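Local coordinates for protein transcription termination factor NusA (Planctomyces limnophilus, PDB 4MTN) that probably takes part in both transcription termination and antitermination, binding the core of RNA polymerase and the nascent RNA, at residues 110-115 with 176-181; 155-160 with 167-172; 200-205 with 238-243. All blocks are in the same frame, centred on the assembly; numbering follows the deposited sequence.

Contact 1. Residues 110-115 with 176-181; sequences GQIVSG and PDFVRR
Arg181 makes the one hydrogen bond between the loop leading into strand 112-120 and the first turns of helix 176-186: its NH1 donates a hydrogen bond to Gly110 O at 2.7 Å, with an N-H...O angle of 153°. The oxygen lies in the guanidinium plane, whereas the nitrogen stands above the plane of the carbonyl and so misses its lone pairs. A bend at chi2 and a second at chi3 (90°) bring CG and CD of the arginine close to the Gly110 carbonyl, so that NH1 can reach its oxygen.

The amide of Gln111 lies over the guanidinium without a hydrogen bond. The two planes are nearly parallel, 13° apart, with NE2 over one face near the rim and 3.5 Å from Arg181 NH1.

Apolar packing is left to Ile112, a branched residue whose longer branch reaches the helix. Its CG1 and CD1 both lie 3.6 Å from Arg181 CB, the two side chains running past each other in opposite directions. CD1 also meets the edge of the Phe178 ring, 3.9 Å from CE1. Asp177 OD2 makes a van der Waals contact with Gly110 CA at 3.8 Å, and the positive phi of Gly110 suits a residue without a side chain.

Val156 of strand 152-162 touches Ile112, Phe178 and Arg181 alike, Leu182 and Leu185 pack on Ile112 from farther along the helix, and Glu184 pairs with Arg181 NE.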
ATOM      1  N   GLY A 110      -0.945   3.183  -8.684  1.00 39.57           N
ATOM      2  CA  GLY A 110       0.466   3.425  -8.448  1.00 33.54           C
ATOM      3  C   GLY A 110       1.018   4.542  -9.313  1.00 33.91           C
ATOM      4  O   GLY A 110       2.196   4.883  -9.215  1.00 37.90           O
ATOM      5  N   GLN A 111       0.166   5.118 -10.157  1.00 33.75           N
ATOM      6  CA  GLN A 111       0.595   6.160 -11.086  1.00 36.47           C
ATOM      7  C   GLN A 111       0.106   7.543 -10.674  1.00 40.82           C
ATOM      8  O   GLN A 111      -0.988   7.692 -10.130  1.00 45.02           O
ATOM      9  CB  GLN A 111       0.109   5.845 -12.501  1.00 30.69           C
ATOM     10  CG  GLN A 111       0.733   4.603 -13.100  1.00 46.23           C
ATOM     11  CD  GLN A 111       2.230   4.745 -13.284  1.00 49.84           C
ATOM     12  OE1 GLN A 111       2.723   5.817 -13.633  1.00 54.09           O
ATOM     13  NE2 GLN A 111       2.961   3.664 -13.042  1.00 48.28           N
ATOM     14  N   ILE A 112       0.925   8.554 -10.950  1.00 43.70           N
ATOM     15  CA  ILE A 112       0.597   9.933 -10.609  1.00 44.71           C
ATOM     16  C   ILE A 112      -0.565  10.460 -11.442  1.00 44.23           C
ATOM     17  O   ILE A 112      -0.579  10.329 -12.665  1.00 43.41           O
ATOM     18  CB  ILE A 112       1.816  10.867 -10.797  1.00 40.50           C
ATOM     19  CG1 ILE A 112       2.823  10.663  -9.665  1.00 41.78           C
ATOM     20  CG2 ILE A 112       1.380  12.324 -10.836  1.00 37.21           C
ATOM     21  CD1 ILE A 112       3.995  11.623  -9.714  1.00 42.05           C
ATOM     22  N   VAL A 113      -1.544  11.049 -10.762  1.00 42.13           N
ATOM     23  CA  VAL A 113      -2.660  11.713 -11.418  1.00 44.17           C
ATOM     24  C   VAL A 113      -2.791  13.115 -10.832  1.00 48.23           C
ATOM     25  O   VAL A 113      -2.561  13.316  -9.641  1.00 49.91           O
ATOM     26  CB  VAL A 113      -3.977  10.919 -11.245  1.00 46.93           C
ATOM     27  CG1 VAL A 113      -5.160  11.695 -11.795  1.00 49.57           C
ATOM     28  CG2 VAL A 113      -3.872   9.568 -11.935  1.00 44.13           C
ATOM     29  N   SER A 114      -3.141  14.087 -11.670  1.00 51.93           N
ATOM     30  CA  SER A 114      -3.254  15.469 -11.221  1.00 52.17           C
ATOM     31  C   SER A 114      -4.693  15.969 -11.291  1.00 50.93           C
ATOM     32  O   SER A 114      -5.504  15.456 -12.061  1.00 51.94           O
ATOM     33  CB  SER A 114      -2.346  16.377 -12.051  1.00 57.53           C
ATOM     34  OG  SER A 114      -2.486  17.730 -11.655  1.00 68.98           O
ATOM     35  N   GLY A 115      -5.004  16.969 -10.473  1.00 53.30           N
ATOM     36  CA  GLY A 115      -6.332  17.552 -10.452  1.00 53.39           C
ATOM     37  C   GLY A 115      -6.404  18.804  -9.601  1.00 57.53           C
ATOM     38  O   GLY A 115      -5.379  19.332  -9.169  1.00 60.32           O
ATOM     39  N   PRO A 176       4.386   4.907  -0.736  1.00 37.19           N
ATOM     40  CA  PRO A 176       5.750   4.803  -1.265  1.00 33.79           C
ATOM     41  C   PRO A 176       5.811   5.015  -2.776  1.00 35.89           C
ATOM     42  O   PRO A 176       6.763   5.618  -3.266  1.00 44.25           O
ATOM     43  CB  PRO A 176       6.154   3.374  -0.901  1.00 36.59           C
ATOM     44  CG  PRO A 176       5.382   3.083   0.332  1.00 37.76           C
ATOM     45  CD  PRO A 176       4.065   3.794   0.177  1.00 35.46           C
ATOM     46  N   ASP A 177       4.799   4.540  -3.496  1.00 33.51           N
ATOM     47  CA  ASP A 177       4.764   4.672  -4.949  1.00 29.80           C
ATOM     48  C   ASP A 177       4.810   6.129  -5.402  1.00 30.82           C
ATOM     49  O   ASP A 177       5.269   6.417  -6.505  1.00 31.23           O
ATOM     50  CB  ASP A 177       3.516   3.997  -5.522  1.00 35.83           C
ATOM     51  CG  ASP A 177       3.611   2.485  -5.503  1.00 43.22           C
ATOM     52  OD1 ASP A 177       4.725   1.959  -5.303  1.00 47.24           O
ATOM     53  OD2 ASP A 177       2.570   1.823  -5.695  1.00 50.04           O
ATOM     54  N   PHE A 178       4.339   7.041  -4.558  1.00 36.19           N
ATOM     55  CA  PHE A 178       4.367   8.463  -4.893  1.00 38.12           C
ATOM     56  C   PHE A 178       5.804   8.955  -5.033  1.00 39.41           C
ATOM     57  O   PHE A 178       6.130   9.696  -5.960  1.00 39.17           O
ATOM     58  CB  PHE A 178       3.632   9.290  -3.838  1.00 34.43           C
ATOM     59  CG  PHE A 178       3.380  10.716  -4.253  1.00 31.65           C
ATOM     60  CD1 PHE A 178       3.221  11.043  -5.590  1.00 32.21           C
ATOM     61  CD2 PHE A 178       3.319  11.726  -3.310  1.00 34.74           C
ATOM     62  CE1 PHE A 178       2.993  12.351  -5.976  1.00 34.38           C
ATOM     63  CE2 PHE A 178       3.093  13.038  -3.690  1.00 34.50           C
ATOM     64  CZ  PHE A 178       2.931  13.350  -5.025  1.00 33.44           C
ATOM     65  N   VAL A 179       6.660   8.538  -4.105  1.00 38.97           N
ATOM     66  CA  VAL A 179       8.073   8.893  -4.146  1.00 41.83           C
ATOM     67  C   VAL A 179       8.747   8.267  -5.361  1.00 45.36           C
ATOM     68  O   VAL A 179       9.537   8.915  -6.052  1.00 45.78           O
ATOM     69  CB  VAL A 179       8.804   8.441  -2.867  1.00 40.52           C
ATOM     70  CG1 VAL A 179      10.295   8.717  -2.978  1.00 37.34           C
ATOM     71  CG2 VAL A 179       8.218   9.135  -1.654  1.00 45.14           C
ATOM     72  N   ARG A 180       8.418   7.004  -5.616  1.00 42.94           N
ATOM     73  CA  ARG A 180       8.986   6.260  -6.734  1.00 41.97           C
ATOM     74  C   ARG A 180       8.692   6.946  -8.065  1.00 42.01           C
ATOM     75  O   ARG A 180       9.565   7.047  -8.924  1.00 46.37           O
ATOM     76  CB  ARG A 180       8.447   4.827  -6.746  1.00 41.02           C
ATOM     77  CG  ARG A 180       9.027   3.949  -7.837  1.00 44.99           C
ATOM     78  CD  ARG A 180       8.396   2.565  -7.829  1.00 46.65           C
ATOM     79  NE  ARG A 180       8.830   1.758  -6.692  1.00 50.16           N
ATOM     80  CZ  ARG A 180       9.831   0.884  -6.737  1.00 51.38           C
ATOM     81  NH1 ARG A 180      10.505   0.705  -7.865  1.00 47.56           N
ATOM     82  NH2 ARG A 180      10.159   0.189  -5.656  1.00 53.04           N
ATOM     83  N   ARG A 181       7.463   7.425  -8.224  1.00 42.11           N
ATOM     84  CA  ARG A 181       7.065   8.121  -9.442  1.00 41.50           C
ATOM     85  C   ARG A 181       7.802   9.448  -9.590  1.00 41.99           C
ATOM     86  O   ARG A 181       8.323   9.761 -10.659  1.00 44.32           O
ATOM     87  CB  ARG A 181       5.554   8.370  -9.455  1.00 39.07           C
ATOM     88  CG  ARG A 181       4.687   7.120  -9.477  1.00 41.10           C
ATOM     89  CD  ARG A 181       4.746   6.399 -10.813  1.00 29.55           C
ATOM     90  NE  ARG A 181       5.805   5.397 -10.856  1.00 41.21           N
ATOM     91  CZ  ARG A 181       5.675   4.152 -10.408  1.00 42.54           C
ATOM     92  NH1 ARG A 181       4.529   3.753  -9.877  1.00 30.02           N
ATOM     93  NH2 ARG A 181       6.693   3.306 -10.493  1.00 38.73           N
TER

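Contact 2. Residues 155-160 with 167-172; sequences AVVLEV and VRVVLS
Val156 and Ser172 form a hydrogen-bonded antiparallel pair at the end of this contact where the strands pack closely. Val156 N donates to Ser172 O at 3.1 Å, and the returning bond from Ser172 N to Val156 O is 2.8 Å. Small Ala155 fits beside the Ser172 carbonyl. Val157 is paired with Leu171 without hydrogen bonds, their side chains diverging; CG1 of Val157 meets Val169 CG1, and its CG2 lies 4.0 Å from Leu171 CD2. Val113 of the neighbouring strand packs on Val157 as well. Val160 turns to the face opposite Glu159, where Phe102 and Tyr105 of helix 87-105 cover it.

The hairpin belongs to the S1 domain, whose OB fold is a five-stranded beta barrel. A classic beta bulge interrupts it where Leu158 and Glu159 both face Val170. Leu158 N makes a 2.7 Å bond to Val170 O, and Glu159 N adds only a weak one to that oxygen; Val170 N answers to Glu159 O.

At the bulge and beyond it the contact loosens on the side of Glu159 and Arg168. The aliphatic part of Glu159 lies alongside Val170, pointing the same way, with Glu159 CG 4.0 Å from Val170 CB, and its carboxylate makes a long, weak ion pair with Lys161. Exposed Arg168 has its NE 4.9 Å from Glu159 OE2, short of a salt bridge.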
ATOM      1  N   ALA A 155      -1.190  13.208  -7.005  1.00 46.75           N
ATOM      2  CA  ALA A 155      -0.943  12.056  -6.149  1.00 43.11           C
ATOM      3  C   ALA A 155      -1.050  10.772  -6.964  1.00 42.59           C
ATOM      4  O   ALA A 155      -1.316  10.812  -8.165  1.00 43.01           O
ATOM      5  CB  ALA A 155      -1.922  12.035  -4.987  1.00 44.59           C
ATOM      6  N   VAL A 156      -0.847   9.634  -6.308  1.00 38.91           N
ATOM      7  CA  VAL A 156      -0.951   8.346  -6.982  1.00 41.12           C
ATOM      8  C   VAL A 156      -2.284   7.687  -6.658  1.00 46.06           C
ATOM      9  O   VAL A 156      -2.829   7.870  -5.569  1.00 48.99           O
ATOM     10  CB  VAL A 156       0.201   7.394  -6.598  1.00 40.59           C
ATOM     11  CG1 VAL A 156       1.528   7.942  -7.099  1.00 44.78           C
ATOM     12  CG2 VAL A 156       0.239   7.164  -5.096  1.00 30.42           C
ATOM     13  N   VAL A 157      -2.817   6.932  -7.611  1.00 41.50           N
ATOM     14  CA  VAL A 157      -4.083   6.252  -7.395  1.00 38.96           C
ATOM     15  C   VAL A 157      -3.846   5.023  -6.535  1.00 39.00           C
ATOM     16  O   VAL A 157      -3.116   4.113  -6.926  1.00 39.59           O
ATOM     17  CB  VAL A 157      -4.743   5.834  -8.721  1.00 41.59           C
ATOM     18  CG1 VAL A 157      -6.006   5.031  -8.455  1.00 43.78           C
ATOM     19  CG2 VAL A 157      -5.048   7.057  -9.571  1.00 31.91           C
ATOM     20  N   LEU A 158      -4.462   5.005  -5.355  1.00 42.63           N
ATOM     21  CA  LEU A 158      -4.268   3.909  -4.416  1.00 42.75           C
ATOM     22  C   LEU A 158      -5.101   2.690  -4.786  1.00 47.39           C
ATOM     23  O   LEU A 158      -4.590   1.571  -4.835  1.00 53.01           O
ATOM     24  CB  LEU A 158      -4.609   4.359  -2.995  1.00 40.83           C
ATOM     25  CG  LEU A 158      -4.300   3.329  -1.911  1.00 40.56           C
ATOM     26  CD1 LEU A 158      -2.829   2.957  -1.944  1.00 39.94           C
ATOM     27  CD2 LEU A 158      -4.693   3.852  -0.541  1.00 43.73           C
ATOM     28  N   GLU A 159      -6.383   2.911  -5.049  1.00 52.05           N
ATOM     29  CA  GLU A 159      -7.276   1.832  -5.448  1.00 57.70           C
ATOM     30  C   GLU A 159      -8.484   2.374  -6.199  1.00 51.73           C
ATOM     31  O   GLU A 159      -8.834   3.547  -6.070  1.00 45.72           O
ATOM     32  CB  GLU A 159      -7.735   1.030  -4.228  1.00 67.00           C
ATOM     33  CG  GLU A 159      -8.651   1.788  -3.288  1.00 77.71           C
ATOM     34  CD  GLU A 159      -9.260   0.892  -2.229  1.00 90.12           C
ATOM     35  OE1 GLU A 159      -8.910  -0.307  -2.195  1.00 93.94           O
ATOM     36  OE2 GLU A 159     -10.089   1.384  -1.434  1.00 95.13           O
ATOM     37  N   VAL A 160      -9.120   1.513  -6.988  1.00 48.67           N
ATOM     38  CA  VAL A 160     -10.306   1.897  -7.739  1.00 44.52           C
ATOM     39  C   VAL A 160     -11.408   0.865  -7.546  1.00 47.78           C
ATOM     40  O   VAL A 160     -11.246  -0.304  -7.896  1.00 54.58           O
ATOM     41  CB  VAL A 160     -10.013   2.050  -9.245  1.00 41.40           C
ATOM     42  CG1 VAL A 160     -11.260   2.507  -9.983  1.00 36.17           C
ATOM     43  CG2 VAL A 160      -8.879   3.031  -9.474  1.00 36.31           C
ATOM     44  N   VAL A 167     -18.123   6.107  -9.746  1.00 70.62           N
ATOM     45  CA  VAL A 167     -16.851   5.420  -9.542  1.00 63.12           C
ATOM     46  C   VAL A 167     -16.051   6.063  -8.409  1.00 58.97           C
ATOM     47  O   VAL A 167     -15.956   7.286  -8.314  1.00 61.94           O
ATOM     48  CB  VAL A 167     -16.007   5.399 -10.839  1.00 61.66           C
ATOM     49  CG1 VAL A 167     -15.820   6.805 -11.391  1.00 61.69           C
ATOM     50  CG2 VAL A 167     -14.664   4.718 -10.602  1.00 58.70           C
ATOM     51  N   ARG A 168     -15.496   5.229  -7.535  1.00 54.74           N
ATOM     52  CA  ARG A 168     -14.699   5.711  -6.413  1.00 55.06           C
ATOM     53  C   ARG A 168     -13.205   5.598  -6.703  1.00 51.72           C
ATOM     54  O   ARG A 168     -12.677   4.499  -6.864  1.00 54.94           O
ATOM     55  CB  ARG A 168     -15.045   4.937  -5.137  1.00 54.84           C
ATOM     56  CG  ARG A 168     -14.166   5.273  -3.941  1.00 57.02           C
ATOM     57  CD  ARG A 168     -14.528   4.419  -2.732  1.00 58.28           C
ATOM     58  NE  ARG A 168     -13.654   4.683  -1.593  1.00 60.96           N
ATOM     59  CZ  ARG A 168     -13.904   5.589  -0.654  1.00 69.48           C
ATOM     60  NH1 ARG A 168     -15.007   6.322  -0.713  1.00 73.80           N
ATOM     61  NH2 ARG A 168     -13.050   5.760   0.348  1.00 68.38           N
ATOM     62  N   VAL A 169     -12.531   6.741  -6.773  1.00 46.45           N
ATOM     63  CA  VAL A 169     -11.089   6.764  -6.989  1.00 44.11           C
ATOM     64  C   VAL A 169     -10.373   7.308  -5.757  1.00 45.69           C
ATOM     65  O   VAL A 169     -10.504   8.484  -5.423  1.00 50.14           O
ATOM     66  CB  VAL A 169     -10.711   7.617  -8.215  1.00 41.50           C
ATOM     67  CG1 VAL A 169      -9.212   7.550  -8.461  1.00 38.69           C
ATOM     68  CG2 VAL A 169     -11.476   7.151  -9.444  1.00 42.81           C
ATOM     69  N   VAL A 170      -9.622   6.442  -5.083  1.00 40.63           N
ATOM     70  CA  VAL A 170      -8.897   6.824  -3.876  1.00 46.55           C
ATOM     71  C   VAL A 170      -7.442   7.153  -4.194  1.00 49.81           C
ATOM     72  O   VAL A 170      -6.740   6.349  -4.809  1.00 45.43           O
ATOM     73  CB  VAL A 170      -8.943   5.704  -2.819  1.00 45.64           C
ATOM     74  CG1 VAL A 170      -8.180   6.117  -1.567  1.00 44.73           C
ATOM     75  CG2 VAL A 170     -10.383   5.350  -2.482  1.00 44.68           C
ATOM     76  N   LEU A 171      -6.986   8.332  -3.779  1.00 51.01           N
ATOM     77  CA  LEU A 171      -5.604   8.718  -4.035  1.00 46.67           C
ATOM     78  C   LEU A 171      -4.740   8.585  -2.786  1.00 45.02           C
ATOM     79  O   LEU A 171      -5.249   8.340  -1.691  1.00 43.06           O
ATOM     80  CB  LEU A 171      -5.551  10.157  -4.551  1.00 43.82           C
ATOM     81  CG  LEU A 171      -6.586  10.534  -5.612  1.00 47.54           C
ATOM     82  CD1 LEU A 171      -6.590  12.038  -5.839  1.00 36.29           C
ATOM     83  CD2 LEU A 171      -6.319   9.792  -6.915  1.00 34.17           C
ATOM     84  N   SER A 172      -3.431   8.751  -2.953  1.00 45.68           N
ATOM     85  CA  SER A 172      -2.514   8.826  -1.821  1.00 43.82           C
ATOM     86  C   SER A 172      -1.314   9.714  -2.132  1.00 43.28           C
ATOM     87  O   SER A 172      -0.710   9.584  -3.196  1.00 45.50           O
ATOM     88  CB  SER A 172      -2.039   7.425  -1.431  1.00 33.95           C
ATOM     89  OG  SER A 172      -1.183   7.472  -0.303  1.00 40.71           O
TER

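Contact 3. Residues 200-205 with 238-243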
ATOM      1  N   LEU A 200      12.059   0.430  -1.564  1.00 51.61           N
ATOM      2  CA  LEU A 200      11.666   1.720  -1.014  1.00 49.31           C
ATOM      3  C   LEU A 200      11.013   1.574   0.357  1.00 49.19           C
ATOM      4  O   LEU A 200      10.185   0.687   0.572  1.00 58.09           O
ATOM      5  CB  LEU A 200      10.712   2.432  -1.971  1.00 53.51           C
ATOM      6  CG  LEU A 200      10.872   3.947  -2.071  1.00 58.39           C
ATOM      7  CD1 LEU A 200      12.074   4.268  -2.926  1.00 64.76           C
ATOM      8  CD2 LEU A 200       9.630   4.579  -2.652  1.00 63.65           C
ATOM      9  N   ALA A 201      11.394   2.450   1.281  1.00 40.96           N
ATOM     10  CA  ALA A 201      10.820   2.468   2.622  1.00 38.43           C
ATOM     11  C   ALA A 201      10.491   3.901   3.021  1.00 39.48           C
ATOM     12  O   ALA A 201      11.375   4.756   3.060  1.00 49.36           O
ATOM     13  CB  ALA A 201      11.776   1.843   3.616  1.00 40.18           C
ATOM     14  N   ARG A 202       9.224   4.168   3.325  1.00 37.10           N
ATOM     15  CA  ARG A 202       8.790   5.542   3.542  1.00 38.24           C
ATOM     16  C   ARG A 202       8.009   5.781   4.832  1.00 42.53           C
ATOM     17  O   ARG A 202       7.136   4.998   5.205  1.00 45.73           O
ATOM     18  CB  ARG A 202       7.935   6.006   2.359  1.00 34.78           C
ATOM     19  CG  ARG A 202       7.473   7.448   2.477  1.00 34.54           C
ATOM     20  CD  ARG A 202       6.596   7.874   1.316  1.00 36.49           C
ATOM     21  NE  ARG A 202       6.430   9.324   1.291  1.00 36.21           N
ATOM     22  CZ  ARG A 202       5.529   9.965   0.554  1.00 40.19           C
ATOM     23  NH1 ARG A 202       4.698   9.284  -0.225  1.00 42.31           N
ATOM     24  NH2 ARG A 202       5.456  11.288   0.602  1.00 38.66           N
ATOM     25  N   GLU A 203       8.350   6.873   5.513  1.00 44.41           N
ATOM     26  CA  GLU A 203       7.464   7.480   6.497  1.00 45.04           C
ATOM     27  C   GLU A 203       7.058   8.849   5.962  1.00 42.22           C
ATOM     28  O   GLU A 203       7.870   9.774   5.931  1.00 40.70           O
ATOM     29  CB  GLU A 203       8.140   7.598   7.861  1.00 54.29           C
ATOM     30  CG  GLU A 203       8.320   6.268   8.572  1.00 67.65           C
ATOM     31  CD  GLU A 203       8.742   6.432  10.017  1.00 79.46           C
ATOM     32  OE1 GLU A 203       8.707   7.575  10.524  1.00 82.00           O
ATOM     33  OE2 GLU A 203       9.108   5.419  10.646  1.00 83.51           O
ATOM     34  N   ALA A 204       5.798   8.966   5.554  1.00 39.51           N
ATOM     35  CA  ALA A 204       5.331  10.110   4.774  1.00 40.27           C
ATOM     36  C   ALA A 204       5.517  11.446   5.485  1.00 47.08           C
ATOM     37  O   ALA A 204       5.080  11.629   6.621  1.00 48.15           O
ATOM     38  CB  ALA A 204       3.869   9.921   4.403  1.00 40.98           C
ATOM     39  N   GLY A 205       6.165  12.380   4.795  1.00 50.89           N
ATOM     40  CA  GLY A 205       6.388  13.712   5.322  1.00 46.91           C
ATOM     41  C   GLY A 205       7.622  13.815   6.194  1.00 42.92           C
ATOM     42  O   GLY A 205       7.938  14.889   6.706  1.00 43.28           O
ATOM     43  N   GLU A 238      11.068  18.446  -1.562  1.00 52.77           N
ATOM     44  CA  GLU A 238      10.334  19.686  -1.336  1.00 63.22           C
ATOM     45  C   GLU A 238       8.896  19.564  -1.821  1.00 68.53           C
ATOM     46  O   GLU A 238       7.998  20.226  -1.303  1.00 72.19           O
ATOM     47  CB  GLU A 238      11.028  20.860  -2.031  1.00 71.33           C
ATOM     48  CG  GLU A 238      12.403  21.184  -1.470  1.00 81.64           C
ATOM     49  CD  GLU A 238      12.379  21.456   0.023  1.00 92.80           C
ATOM     50  OE1 GLU A 238      11.399  22.062   0.508  1.00 95.34           O
ATOM     51  OE2 GLU A 238      13.341  21.060   0.715  1.00 99.07           O
ATOM     52  N   GLU A 239       8.683  18.711  -2.817  1.00 71.51           N
ATOM     53  CA  GLU A 239       7.340  18.431  -3.309  1.00 74.58           C
ATOM     54  C   GLU A 239       6.565  17.620  -2.278  1.00 71.47           C
ATOM     55  O   GLU A 239       5.334  17.611  -2.274  1.00 77.78           O
ATOM     56  CB  GLU A 239       7.397  17.686  -4.645  1.00 82.52           C
ATOM     57  CG  GLU A 239       7.924  18.523  -5.801  1.00 93.52           C
ATOM     58  CD  GLU A 239       8.264  17.687  -7.022  1.00 99.91           C
ATOM     59  OE1 GLU A 239       8.249  16.443  -6.917  1.00101.76           O
ATOM     60  OE2 GLU A 239       8.548  18.275  -8.087  1.00100.80           O
ATOM     61  N   LEU A 240       7.301  16.939  -1.406  1.00 64.98           N
ATOM     62  CA  LEU A 240       6.705  16.137  -0.344  1.00 59.24           C
ATOM     63  C   LEU A 240       6.611  16.919   0.963  1.00 61.90           C
ATOM     64  O   LEU A 240       6.196  16.380   1.990  1.00 65.24           O
ATOM     65  CB  LEU A 240       7.507  14.853  -0.136  1.00 51.07           C
ATOM     66  CG  LEU A 240       7.607  13.947  -1.362  1.00 47.39           C
ATOM     67  CD1 LEU A 240       8.450  12.722  -1.055  1.00 47.99           C
ATOM     68  CD2 LEU A 240       6.222  13.545  -1.846  1.00 45.91           C
ATOM     69  N   GLY A 241       7.001  18.190   0.923  1.00 58.77           N
ATOM     70  CA  GLY A 241       6.901  19.053   2.086  1.00 60.73           C
ATOM     71  C   GLY A 241       8.104  19.024   3.011  1.00 58.97           C
ATOM     72  O   GLY A 241       7.979  19.276   4.209  1.00 59.97           O
ATOM     73  N   GLY A 242       9.274  18.721   2.457  1.00 54.83           N
ATOM     74  CA  GLY A 242      10.498  18.698   3.237  1.00 47.59           C
ATOM     75  C   GLY A 242      10.865  17.318   3.741  1.00 53.73           C
ATOM     76  O   GLY A 242      11.647  17.176   4.681  1.00 57.83           O
ATOM     77  N   GLU A 243      10.291  16.296   3.117  1.00 52.84           N
ATOM     78  CA  GLU A 243      10.587  14.913   3.471  1.00 51.97           C
ATOM     79  C   GLU A 243      12.029  14.556   3.111  1.00 51.84           C
ATOM     80  O   GLU A 243      12.482  14.817   1.997  1.00 47.32           O
ATOM     81  CB  GLU A 243       9.607  13.969   2.769  1.00 50.14           C
ATOM     82  CG  GLU A 243       9.854  12.492   3.016  1.00 49.95           C
ATOM     83  CD  GLU A 243       8.728  11.621   2.489  1.00 48.22           C
ATOM     84  OE1 GLU A 243       7.656  12.166   2.155  1.00 49.70           O
ATOM     85  OE2 GLU A 243       8.915  10.389   2.409  1.00 47.70           O
TER
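Arg202 and Glu243 cross at about a right angle, yet their flat ends lie almost in one plane, guanidinium and carboxylate 21° apart. Both chains are extended, each with CG opposite its backbone N (chi1 -178° in Arg202 and 178° in Glu243), and this lets the two long side chains reach each other. The salt bridge is edge-on: Arg202 NH2 reaches the syn lone pair of Glu243 OE1 at 2.8 Å, and Arg202 NE turns to the same carboxylate.

Glu243 OE1 is gripped a second time from another direction. Gly205 N comes from above the carboxylate plane, 3.0 Å from OE1, so the loop after strand 195-203 is tied to the same oxygen as the strand. With its positive phi, Gly205 suits the turn.

Leu240 brings its methyl CD2 to 3.4 Å from Arg202 NH2, giving the buried guanidinium an apolar neighbour, while Arg202 NH1 hydrogen-bonds to the carbonyl oxygens of Arg173 and His175.

After helix 231-239, Gly241 has positive phi and two bonds run back into the last turn, a Schellman motif. The chain then turns through Gly242 and Glu243 into strand 244-249, the helix-to-strand passage of a KH domain, a fold known for RNA binding.

Helix 176-186 joins the three contacts, following strand 167-172 in the chain. Contacts 1 and 2 have centres 10 Å apart and share a sheet: strand 112-120 pairs with strand 152-162, with Val113 N 2.6 Å from Ala155 O, and contact 2 is nested within the loop that contact 1 closes. The same helix also meets contact 3, centred 12 Å from contact 1, where Val179 CG2 lies 3.6 Å from Leu240 CD1. Contacts 2 and 3 do not touch, their nearest atoms being about 6 Å apart. The helix, probably the first of the KH domain, therefore joins that fold to the S1 domain.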